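Local coordinates for agglutinin (Rhizoctonia solani, PDB 4G9M), which probably binds carbohydrates as a fungal lectin of the ricin-type beta-trefoil family and assembles as a domain-swapped dimer, at residues Q35-H40 against P118-P123; P89-A94 against E102-R107; T11-S16 against K138-K143; L21-G26 against L60-S65. One frame throughout, in Å; residues are numbered along the deposited sequence.

Interaction 1: residues Q35-H40 against P118-P123; sequences QGYKSH and PANETP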
# COMPACT_ATOMS: atom_id res chain seq x y z
N GLN B 35 18.98 6.63 8.43
CA GLN B 35 19.58 7.51 7.43
C GLN B 35 19.68 6.80 6.10
O GLN B 35 19.40 5.60 6.00
CB GLN B 35 20.98 7.92 7.90
CG GLN B 35 21.98 6.77 7.86
CD GLN B 35 23.21 7.02 8.69
OE1 GLN B 35 23.47 8.16 9.11
NE2 GLN B 35 23.98 5.97 8.94
N GLY B 36 20.09 7.52 5.06
CA GLY B 36 20.37 6.89 3.78
C GLY B 36 21.85 6.53 3.70
O GLY B 36 22.69 7.28 4.19
N TYR B 37 22.17 5.39 3.10
CA TYR B 37 23.56 4.97 2.99
C TYR B 37 23.74 4.02 1.80
O TYR B 37 22.82 3.31 1.42
CB TYR B 37 23.99 4.28 4.30
CG TYR B 37 25.49 4.32 4.60
CD1 TYR B 37 26.37 3.46 3.96
CD2 TYR B 37 26.01 5.20 5.54
CE1 TYR B 37 27.73 3.47 4.24
CE2 TYR B 37 27.38 5.23 5.82
CZ TYR B 37 28.23 4.36 5.16
OH TYR B 37 29.59 4.36 5.43
N LYS B 38 24.92 4.03 1.18
CA LYS B 38 25.19 3.11 0.08
C LYS B 38 25.02 1.67 0.55
O LYS B 38 25.47 1.32 1.64
CB LYS B 38 26.60 3.32 -0.47
CG LYS B 38 26.96 2.40 -1.62
CD LYS B 38 28.37 2.69 -2.13
CE LYS B 38 28.82 1.65 -3.15
NZ LYS B 38 30.06 2.06 -3.88
N SER B 39 24.36 0.86 -0.27
CA SER B 39 24.12 -0.53 0.07
C SER B 39 25.44 -1.28 0.26
O SER B 39 26.30 -1.25 -0.62
CB SER B 39 23.27 -1.19 -1.01
OG SER B 39 22.98 -2.54 -0.68
N HIS B 40 25.60 -1.95 1.40
CA HIS B 40 26.78 -2.79 1.62
C HIS B 40 26.44 -4.17 2.19
O HIS B 40 27.34 -4.95 2.51
CB HIS B 40 27.84 -2.07 2.49
CG HIS B 40 27.32 -1.57 3.80
ND1 HIS B 40 26.60 -2.35 4.68
CD2 HIS B 40 27.43 -0.35 4.39
CE1 HIS B 40 26.28 -1.64 5.74
NE2 HIS B 40 26.77 -0.42 5.59
N PRO B 118 21.84 11.93 -2.11
CA PRO B 118 22.40 10.58 -2.16
C PRO B 118 23.66 10.39 -1.32
O PRO B 118 24.27 9.32 -1.40
CB PRO B 118 22.73 10.41 -3.65
CG PRO B 118 23.02 11.78 -4.12
CD PRO B 118 22.11 12.70 -3.34
N ALA B 119 24.04 11.39 -0.53
CA ALA B 119 25.23 11.29 0.31
C ALA B 119 25.01 10.31 1.45
O ALA B 119 23.90 10.19 1.96
CB ALA B 119 25.60 12.65 0.87
N ASN B 120 26.06 9.61 1.86
CA ASN B 120 25.95 8.72 3.01
C ASN B 120 25.62 9.58 4.23
O ASN B 120 26.13 10.69 4.36
CB ASN B 120 27.26 7.95 3.28
CG ASN B 120 27.49 6.81 2.28
OD1 ASN B 120 26.57 6.32 1.63
ND2 ASN B 120 28.74 6.37 2.19
N GLU B 121 24.77 9.05 5.11
CA GLU B 121 24.36 9.71 6.37
C GLU B 121 23.33 10.82 6.21
O GLU B 121 23.05 11.57 7.16
CB GLU B 121 25.57 10.16 7.22
CG GLU B 121 26.50 9.00 7.59
CD GLU B 121 27.59 9.39 8.57
OE1 GLU B 121 27.66 10.57 8.96
OE2 GLU B 121 28.38 8.50 8.95
N THR B 122 22.76 10.93 5.02
CA THR B 122 21.64 11.84 4.81
C THR B 122 20.48 11.40 5.69
O THR B 122 20.07 10.24 5.65
CB THR B 122 21.17 11.85 3.35
OG1 THR B 122 22.21 12.36 2.51
CG2 THR B 122 19.93 12.73 3.20
N PRO B 123 19.94 12.32 6.50
CA PRO B 123 18.88 11.95 7.43
C PRO B 123 17.61 11.47 6.74
O PRO B 123 17.30 11.93 5.64
CB PRO B 123 18.60 13.26 8.19
CG PRO B 123 19.87 14.05 8.03
CD PRO B 123 20.36 13.72 6.66
O HOH W 1 22.17 10.67 9.79
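Asn120 lays its side-chain amide flat on the phenol ring of Tyr37, the two planes only 2° apart. Its CB, first in the chain, makes a CH-pi contact over the ring face, 4.0 Å from the Tyr37 centroid. CG, placed anti to the carbonyl carbon, sits 3.6 Å above the middle of the Tyr37 ring. From there the amide divides its work: ND2 lies over the far half of the ring, 3.6 Å from Tyr37 CZ, while OD1 turns back toward the main chain and accepts Lys38 N at 2.9 Å, the donor tilted 31° from the carbonyl plane. Asn120 and Glu121 are the central residues of a type II turn running from Ala119 to Thr122, and the turn is tied to strand 32-37 through its backbone. Glu121 N donates to Gly36 O, and Gly36 N donates to Thr122 O at 2.8 Å. Beside this, the Gln35 and Glu121 side chains run in the same direction, with Gln35 OE1 3.5 Å from Glu121 CB. A water donates to both Gln35 OE1 and Glu121 O, while Gln35 NE2 is held by Asp22 on the neighbouring strand 20-23. In this trefoil the contact fixes the loop before strand 122-128 against strand 32-37, with which that strand pairs. Because one amide stacks on the ring and also accepts a main-chain N-H, the rotation of Asn120 is set from two directions, and its OD1 and ND2 are given distinct environments.

Interaction 2: residues P89-A94 against E102-R107; sequences PLDIVA and EAADHR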
# COMPACT_ATOMS: atom_id res chain seq x y z
N PRO B 89 3.84 2.58 14.16
CA PRO B 89 3.14 1.72 13.19
C PRO B 89 3.00 2.40 11.83
O PRO B 89 2.80 3.62 11.77
CB PRO B 89 1.77 1.50 13.85
CG PRO B 89 1.57 2.77 14.69
CD PRO B 89 2.94 3.06 15.23
N LEU B 90 3.11 1.62 10.76
CA LEU B 90 3.18 2.14 9.39
C LEU B 90 2.13 1.50 8.50
O LEU B 90 1.55 0.46 8.85
CB LEU B 90 4.57 1.87 8.79
CG LEU B 90 5.77 2.26 9.66
CD1 LEU B 90 7.06 1.61 9.15
CD2 LEU B 90 5.92 3.77 9.71
N ASP B 91 1.88 2.13 7.36
CA ASP B 91 1.07 1.59 6.27
C ASP B 91 1.97 1.62 5.05
O ASP B 91 2.60 2.65 4.78
CB ASP B 91 -0.13 2.49 5.99
CG ASP B 91 -1.31 2.25 6.92
OD1 ASP B 91 -1.47 1.10 7.43
OD2 ASP B 91 -2.11 3.20 7.09
N ILE B 92 2.05 0.52 4.31
CA ILE B 92 2.87 0.50 3.11
C ILE B 92 1.94 0.70 1.90
O ILE B 92 1.09 -0.15 1.62
CB ILE B 92 3.64 -0.84 2.98
CG1 ILE B 92 4.35 -1.19 4.30
CG2 ILE B 92 4.67 -0.76 1.87
CD1 ILE B 92 5.27 -0.06 4.81
N VAL B 93 2.10 1.82 1.21
CA VAL B 93 1.15 2.25 0.17
C VAL B 93 1.80 2.21 -1.21
O VAL B 93 2.84 2.83 -1.42
CB VAL B 93 0.66 3.72 0.43
CG1 VAL B 93 -0.44 4.09 -0.52
CG2 VAL B 93 0.19 3.89 1.88
N ALA B 94 1.20 1.47 -2.14
CA ALA B 94 1.74 1.40 -3.51
C ALA B 94 1.91 2.77 -4.17
O ALA B 94 0.98 3.57 -4.21
CB ALA B 94 0.87 0.49 -4.38
N GLU B 102 4.05 5.17 5.17
CA GLU B 102 3.23 6.19 5.84
C GLU B 102 3.14 5.91 7.32
O GLU B 102 3.01 4.77 7.73
CB GLU B 102 1.79 6.11 5.30
CG GLU B 102 1.30 7.25 4.47
CD GLU B 102 -0.15 7.06 4.04
OE1 GLU B 102 -0.87 6.29 4.71
OE2 GLU B 102 -0.56 7.68 3.05
N ALA B 103 3.17 6.95 8.15
CA ALA B 103 2.87 6.75 9.57
C ALA B 103 1.38 6.45 9.73
O ALA B 103 0.53 7.28 9.37
CB ALA B 103 3.25 8.00 10.38
N ALA B 104 1.05 5.28 10.27
CA ALA B 104 -0.33 4.80 10.30
C ALA B 104 -1.26 5.71 11.09
O ALA B 104 -2.44 5.84 10.76
CB ALA B 104 -0.39 3.39 10.85
N ASP B 105 -0.73 6.34 12.13
CA ASP B 105 -1.53 7.21 12.98
C ASP B 105 -1.23 8.70 12.76
O ASP B 105 -1.76 9.56 13.47
CB ASP B 105 -1.40 6.80 14.44
CG ASP B 105 -2.01 5.42 14.70
OD1 ASP B 105 -3.13 5.17 14.19
OD2 ASP B 105 -1.38 4.60 15.40
N HIS B 106 -0.40 8.98 11.76
CA HIS B 106 -0.16 10.34 11.30
C HIS B 106 -0.02 10.29 9.78
O HIS B 106 1.07 10.49 9.25
CB HIS B 106 1.15 10.87 11.89
CG HIS B 106 1.21 10.82 13.39
ND1 HIS B 106 1.47 9.66 14.09
CD2 HIS B 106 1.03 11.79 14.32
CE1 HIS B 106 1.45 9.92 15.38
NE2 HIS B 106 1.19 11.21 15.55
N ARG B 107 -1.12 10.04 9.07
CA ARG B 107 -1.05 9.56 7.69
C ARG B 107 -0.64 10.60 6.65
O ARG B 107 -0.42 10.26 5.48
CB ARG B 107 -2.37 8.91 7.27
CG ARG B 107 -2.69 7.62 8.00
CD ARG B 107 -3.85 6.88 7.36
NE ARG B 107 -4.27 5.74 8.17
CZ ARG B 107 -5.08 4.78 7.75
NH1 ARG B 107 -5.55 4.80 6.51
NH2 ARG B 107 -5.41 3.78 8.56
O HOH W 2 2.01 6.01 13.08
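Asp91 keeps CG beside its backbone N (chi1 -83°), and Arg107, extended from CG to NE, brings its guanidinium beneath the resulting carboxylate. OD2 of Asp91 sits over the middle of the guanidinium face, 3.4 Å from Arg107 CZ, with the carboxylate and guanidinium planes 88° apart. No N-H of Arg107 points at this oxygen, so the salt bridge is one of charge alone. The in-plane direction is used instead by Ala104 O, which takes a hydrogen bond from Arg107 NE at 3.2 Å. The frame is the beta hairpin of strands 90-94 and 99-103. Asp91 and Glu102 form an antiparallel hydrogen-bonded pair of it, their main chains joined in both directions. Their side chains share one sheet face, where the like charges of Asp91 OD2 and Glu102 OE1 stand 4.1 Å apart. Val93 CG2 packs beside that Glu102 carboxylate. Farther along, Ala104 N donates to Pro89 O at 2.8 Å. A water also donates to Pro89 O and accepts from Asp105 N, linking the type I turn from Ala103 to His106 to the strand start. Arg107 NH1 forms a salt bridge with Glu102 OE2 of the second subunit. Arg107 thus lies between Asp91 of its own hairpin and Glu102 of the second subunit, and its charge probably eases the repulsion between Asp91 and Glu102.

Interaction 3: residues T11-S16 against K138-K143; sequences TLKNVS and KFIDEK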
# COMPACT_ATOMS: atom_id res chain seq x y z
N THR B 11 15.67 -5.18 2.01
CA THR B 11 16.48 -3.99 1.79
C THR B 11 15.53 -2.93 1.24
O THR B 11 14.72 -3.22 0.35
CB THR B 11 17.62 -4.24 0.78
OG1 THR B 11 18.57 -5.15 1.34
CG2 THR B 11 18.35 -2.93 0.43
N LEU B 12 15.57 -1.72 1.80
CA LEU B 12 14.66 -0.67 1.36
C LEU B 12 15.44 0.42 0.64
O LEU B 12 16.16 1.21 1.26
CB LEU B 12 13.91 -0.11 2.57
CG LEU B 12 13.14 -1.17 3.38
CD1 LEU B 12 12.40 -0.55 4.56
CD2 LEU B 12 12.17 -1.94 2.50
N LYS B 13 15.32 0.44 -0.68
CA LYS B 13 16.14 1.30 -1.52
C LYS B 13 15.38 2.55 -1.95
O LYS B 13 14.32 2.47 -2.57
CB LYS B 13 16.62 0.53 -2.77
CG LYS B 13 17.48 1.38 -3.70
CD LYS B 13 17.95 0.56 -4.90
CE LYS B 13 16.78 0.05 -5.73
NZ LYS B 13 16.11 1.15 -6.48
N ASN B 14 15.93 3.72 -1.63
CA ASN B 14 15.23 4.95 -1.98
C ASN B 14 15.13 5.10 -3.50
O ASN B 14 16.11 4.95 -4.22
CB ASN B 14 15.92 6.16 -1.37
CG ASN B 14 15.10 7.41 -1.47
OD1 ASN B 14 15.23 8.17 -2.42
ND2 ASN B 14 14.22 7.62 -0.49
N VAL B 15 13.92 5.39 -3.98
CA VAL B 15 13.67 5.51 -5.42
C VAL B 15 14.50 6.63 -6.06
O VAL B 15 15.03 6.48 -7.16
CB VAL B 15 12.15 5.65 -5.72
CG1 VAL B 15 11.91 6.10 -7.17
CG2 VAL B 15 11.41 4.35 -5.42
N SER B 16 14.64 7.76 -5.37
CA SER B 16 15.39 8.88 -5.92
C SER B 16 16.90 8.64 -5.97
O SER B 16 17.53 8.88 -7.00
CB SER B 16 15.12 10.16 -5.11
OG SER B 16 15.85 11.27 -5.62
N LYS B 138 11.94 1.21 -2.78
CA LYS B 138 11.87 -0.11 -3.39
C LYS B 138 12.00 -1.16 -2.30
O LYS B 138 12.97 -1.15 -1.54
CB LYS B 138 12.98 -0.31 -4.43
CG LYS B 138 13.06 0.77 -5.51
CD LYS B 138 11.81 0.79 -6.35
CE LYS B 138 11.48 -0.59 -6.87
NZ LYS B 138 10.02 -0.82 -6.88
N PHE B 139 11.03 -2.06 -2.23
CA PHE B 139 11.05 -3.14 -1.27
C PHE B 139 11.73 -4.35 -1.86
O PHE B 139 11.13 -5.10 -2.63
CB PHE B 139 9.63 -3.47 -0.80
CG PHE B 139 9.16 -2.61 0.34
CD1 PHE B 139 9.02 -1.24 0.18
CD2 PHE B 139 8.86 -3.17 1.57
CE1 PHE B 139 8.60 -0.44 1.23
CE2 PHE B 139 8.41 -2.37 2.63
CZ PHE B 139 8.29 -1.01 2.45
N ILE B 140 13.00 -4.53 -1.52
CA ILE B 140 13.76 -5.68 -2.02
C ILE B 140 13.75 -6.85 -1.04
O ILE B 140 14.46 -6.84 -0.04
CB ILE B 140 15.23 -5.30 -2.35
CG1 ILE B 140 15.26 -4.08 -3.29
CG2 ILE B 140 15.96 -6.47 -2.98
CD1 ILE B 140 16.63 -3.46 -3.41
N ASP B 141 12.93 -7.86 -1.35
CA ASP B 141 12.74 -9.04 -0.50
C ASP B 141 13.96 -9.96 -0.50
O ASP B 141 14.45 -10.36 -1.55
CB ASP B 141 11.51 -9.82 -1.03
CG ASP B 141 10.98 -10.87 -0.06
OD1 ASP B 141 11.16 -10.75 1.17
OD2 ASP B 141 10.32 -11.82 -0.55
N GLU B 142 14.45 -10.28 0.70
CA GLU B 142 15.48 -11.30 0.86
C GLU B 142 14.81 -12.67 0.87
O GLU B 142 13.83 -12.89 1.58
CB GLU B 142 16.24 -11.11 2.18
CG GLU B 142 16.50 -9.66 2.56
CD GLU B 142 17.80 -9.12 2.03
OE1 GLU B 142 18.69 -9.94 1.75
OE2 GLU B 142 17.93 -7.89 1.88
N LYS B 143 15.32 -13.61 0.08
CA LYS B 143 14.64 -14.89 -0.05
C LYS B 143 14.85 -15.83 1.13
O LYS B 143 15.80 -15.71 1.90
CB LYS B 143 15.06 -15.59 -1.34
CG LYS B 143 14.56 -14.90 -2.60
CD LYS B 143 15.04 -15.66 -3.82
CE LYS B 143 14.30 -15.26 -5.08
NZ LYS B 143 14.64 -16.22 -6.17
OXT LYS B 143 14.03 -16.74 1.31
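Leu12 points CD2 squarely at the Phe139 ring, the methyl lying 3.6 Å above its plane and over its centre, 9° off the normal. The two residues are a non-hydrogen-bonded pair of the antiparallel sheet in which strand 8-14 meets strand 137-141, so the contact joins an early strand of the beta-trefoil to its last. Leu12 and Phe139 are both buried, and Tyr10 and Phe99 meet the Phe139 ring edge-to-face. Around this pair the main chains are bonded in both directions at Thr11 with Ile140 and at Lys13 with Lys138; the shortest of these bonds, Lys138 N to Lys13 O, is 2.7 Å. On the sheet face that carries Thr11, Lys13, Lys138 and Ile140, the two lysines lie side by side and point the same way. Bends at chi3 and chi4 (61° and 71°) fold Lys13 NZ down to 3.2 Å from Lys138 CG, yet the two ammonium nitrogens, Lys13 NZ and Lys138 NZ, remain 6.4 Å apart. Val15 CG2 packs on Lys138 CD at 3.7 Å. Phe139 and Ile140 also pair with a strand of the second subunit, carrying the sheet across the interface. At the other end of the pairing Thr11 OG1 donates to Glu142 OE2 at 2.9 Å, nearly along the carboxylate C-O direction.

Interaction 4: residues L21-G26 against L60-S65; sequences LDLWRG and LQNVKS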
# COMPACT_ATOMS: atom_id res chain seq x y z
N LEU B 21 17.88 2.39 3.33
CA LEU B 21 17.55 2.70 4.73
C LEU B 21 18.54 1.98 5.66
O LEU B 21 18.75 0.76 5.57
CB LEU B 21 16.11 2.27 5.02
CG LEU B 21 15.47 2.89 6.26
CD1 LEU B 21 15.21 4.39 6.06
CD2 LEU B 21 14.18 2.12 6.56
N ASP B 22 19.16 2.77 6.54
CA ASP B 22 20.34 2.36 7.29
C ASP B 22 20.22 2.83 8.74
O ASP B 22 19.98 4.00 8.99
CB ASP B 22 21.58 2.98 6.62
CG ASP B 22 22.90 2.63 7.30
OD1 ASP B 22 23.15 3.09 8.44
OD2 ASP B 22 23.73 1.93 6.68
N LEU B 23 20.36 1.92 9.69
CA LEU B 23 20.40 2.30 11.09
C LEU B 23 21.84 2.56 11.51
O LEU B 23 22.69 1.69 11.37
CB LEU B 23 19.78 1.20 11.97
CG LEU B 23 19.76 1.47 13.47
CD1 LEU B 23 18.90 2.67 13.82
CD2 LEU B 23 19.25 0.25 14.21
N TRP B 24 22.10 3.77 12.00
CA TRP B 24 23.44 4.24 12.37
C TRP B 24 24.19 3.26 13.28
O TRP B 24 23.75 2.98 14.40
CB TRP B 24 23.29 5.62 13.04
CG TRP B 24 24.49 6.21 13.71
CD1 TRP B 24 24.89 5.99 14.99
CD2 TRP B 24 25.39 7.18 13.16
NE1 TRP B 24 26.01 6.74 15.27
CE2 TRP B 24 26.34 7.48 14.16
CE3 TRP B 24 25.50 7.80 11.92
CZ2 TRP B 24 27.38 8.38 13.95
CZ3 TRP B 24 26.53 8.70 11.72
CH2 TRP B 24 27.46 8.98 12.73
N ARG B 25 25.29 2.72 12.76
CA ARG B 25 26.14 1.74 13.46
C ARG B 25 25.41 0.46 13.90
O ARG B 25 25.97 -0.36 14.63
CB ARG B 25 26.87 2.40 14.64
CG ARG B 25 27.89 3.46 14.24
CD ARG B 25 28.91 3.70 15.35
NE ARG B 25 28.35 4.33 16.54
CZ ARG B 25 28.52 5.61 16.87
NH1 ARG B 25 29.24 6.40 16.09
NH2 ARG B 25 27.96 6.10 17.97
N GLY B 26 24.17 0.28 13.43
CA GLY B 26 23.32 -0.80 13.88
C GLY B 26 23.04 -0.77 15.38
O GLY B 26 22.71 -1.79 15.99
N LEU B 60 8.53 -2.01 11.10
CA LEU B 60 9.80 -2.38 10.48
C LEU B 60 10.83 -2.50 11.58
O LEU B 60 11.04 -1.55 12.33
CB LEU B 60 10.23 -1.31 9.46
CG LEU B 60 9.42 -1.26 8.17
CD1 LEU B 60 9.92 -0.09 7.31
CD2 LEU B 60 9.55 -2.58 7.40
N GLN B 61 11.44 -3.68 11.69
CA GLN B 61 12.43 -3.93 12.75
C GLN B 61 13.82 -4.15 12.18
O GLN B 61 14.01 -4.95 11.26
CB GLN B 61 12.00 -5.14 13.59
CG GLN B 61 12.92 -5.44 14.73
CD GLN B 61 12.51 -6.70 15.47
OE1 GLN B 61 11.91 -7.61 14.89
NE2 GLN B 61 12.82 -6.76 16.76
N ASN B 62 14.81 -3.46 12.72
CA ASN B 62 16.18 -3.62 12.23
C ASN B 62 16.76 -5.00 12.57
O ASN B 62 16.65 -5.46 13.71
CB ASN B 62 17.10 -2.51 12.75
CG ASN B 62 18.44 -2.48 12.04
OD1 ASN B 62 19.45 -3.00 12.54
ND2 ASN B 62 18.46 -1.88 10.85
N VAL B 63 17.36 -5.66 11.59
CA VAL B 63 17.89 -7.00 11.81
C VAL B 63 19.05 -6.98 12.81
O VAL B 63 19.16 -7.86 13.68
CB VAL B 63 18.30 -7.67 10.48
CG1 VAL B 63 19.19 -8.87 10.73
CG2 VAL B 63 17.07 -8.08 9.69
N LYS B 64 19.89 -5.96 12.73
CA LYS B 64 21.06 -5.92 13.61
C LYS B 64 20.72 -5.57 15.06
O LYS B 64 21.14 -6.27 15.99
CB LYS B 64 22.12 -4.98 13.05
CG LYS B 64 23.43 -5.00 13.82
CD LYS B 64 24.61 -4.86 12.86
CE LYS B 64 25.95 -5.15 13.54
NZ LYS B 64 26.47 -3.97 14.29
N SER B 65 19.96 -4.50 15.25
CA SER B 65 19.68 -3.96 16.58
C SER B 65 18.50 -4.60 17.32
O SER B 65 18.49 -4.64 18.55
CB SER B 65 19.42 -2.45 16.48
OG SER B 65 18.21 -2.20 15.77
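Leu23 and Ser65 meet unusually closely, with Leu23 CD2 only 3.1 Å from Ser65 OG, and no hydrogen bond crosses this contact at all. In the leucine, chi1 of 180° carries CG across, and chi2 of 64° turns CD2 toward both Ser65 and the amide of Asn62. That amide is the other partner: Asn62 CG comes to 3.6 Å from Leu23 CD2, and Asn62 ND2 lies 3.5 Å from Leu23 CB. Its polar atoms are satisfied away from Leu23. Asn62 OD1 accepts Ser65 N on a lone pair in the carbonyl plane, at 3.1 Å, an Asx motif that closes the turn after strand 58-62, with a weaker bond from Lys64 N; ND2 donates to Asn44 O. Within the ricin-type beta-trefoil, the contact packs the end of strand 20-23 and the loop after it against that turn. Leu23 also packs on Ile34 and Trp47. Ser65 OG hydrogen-bonds with Thr67 OG1. Beside it, buried Gly26, at a positive phi of 60° and bonded through N to Leu23 O, brings its carbonyl O to 3.4 Å from Ser65 CB. Between the exposed Lys64 and Arg25 there is a long approach, not a hydrogen bond, of Lys64 NZ to Arg25 O at 3.7 Å.

Interaction 2 is the most buried of the four. Interaction 1 lies toward the surface, with Lys38, Asn120 and Glu121 exposed, whereas interaction 3 has a buried Leu12-Phe139 face and a partly exposed lysine face; interaction 4 mixes both. Interactions 2 and 3 reach the second subunit, the former by a salt bridge and backbone bonds, the latter by strand pairing, and touch through Ile92 and Phe139. Interactions 1 and 4 lie on neighbouring strands, joined by a probable hydrogen bond from Gln35 N to Asp22 O. Inside, Leu60 meets Leu12 and Leu90. Amide stacking and hydrogen bonds dominate interaction 1, hairpin bonds with clustered charges interaction 2, strand pairing interaction 3 and van der Waals packing interaction 4.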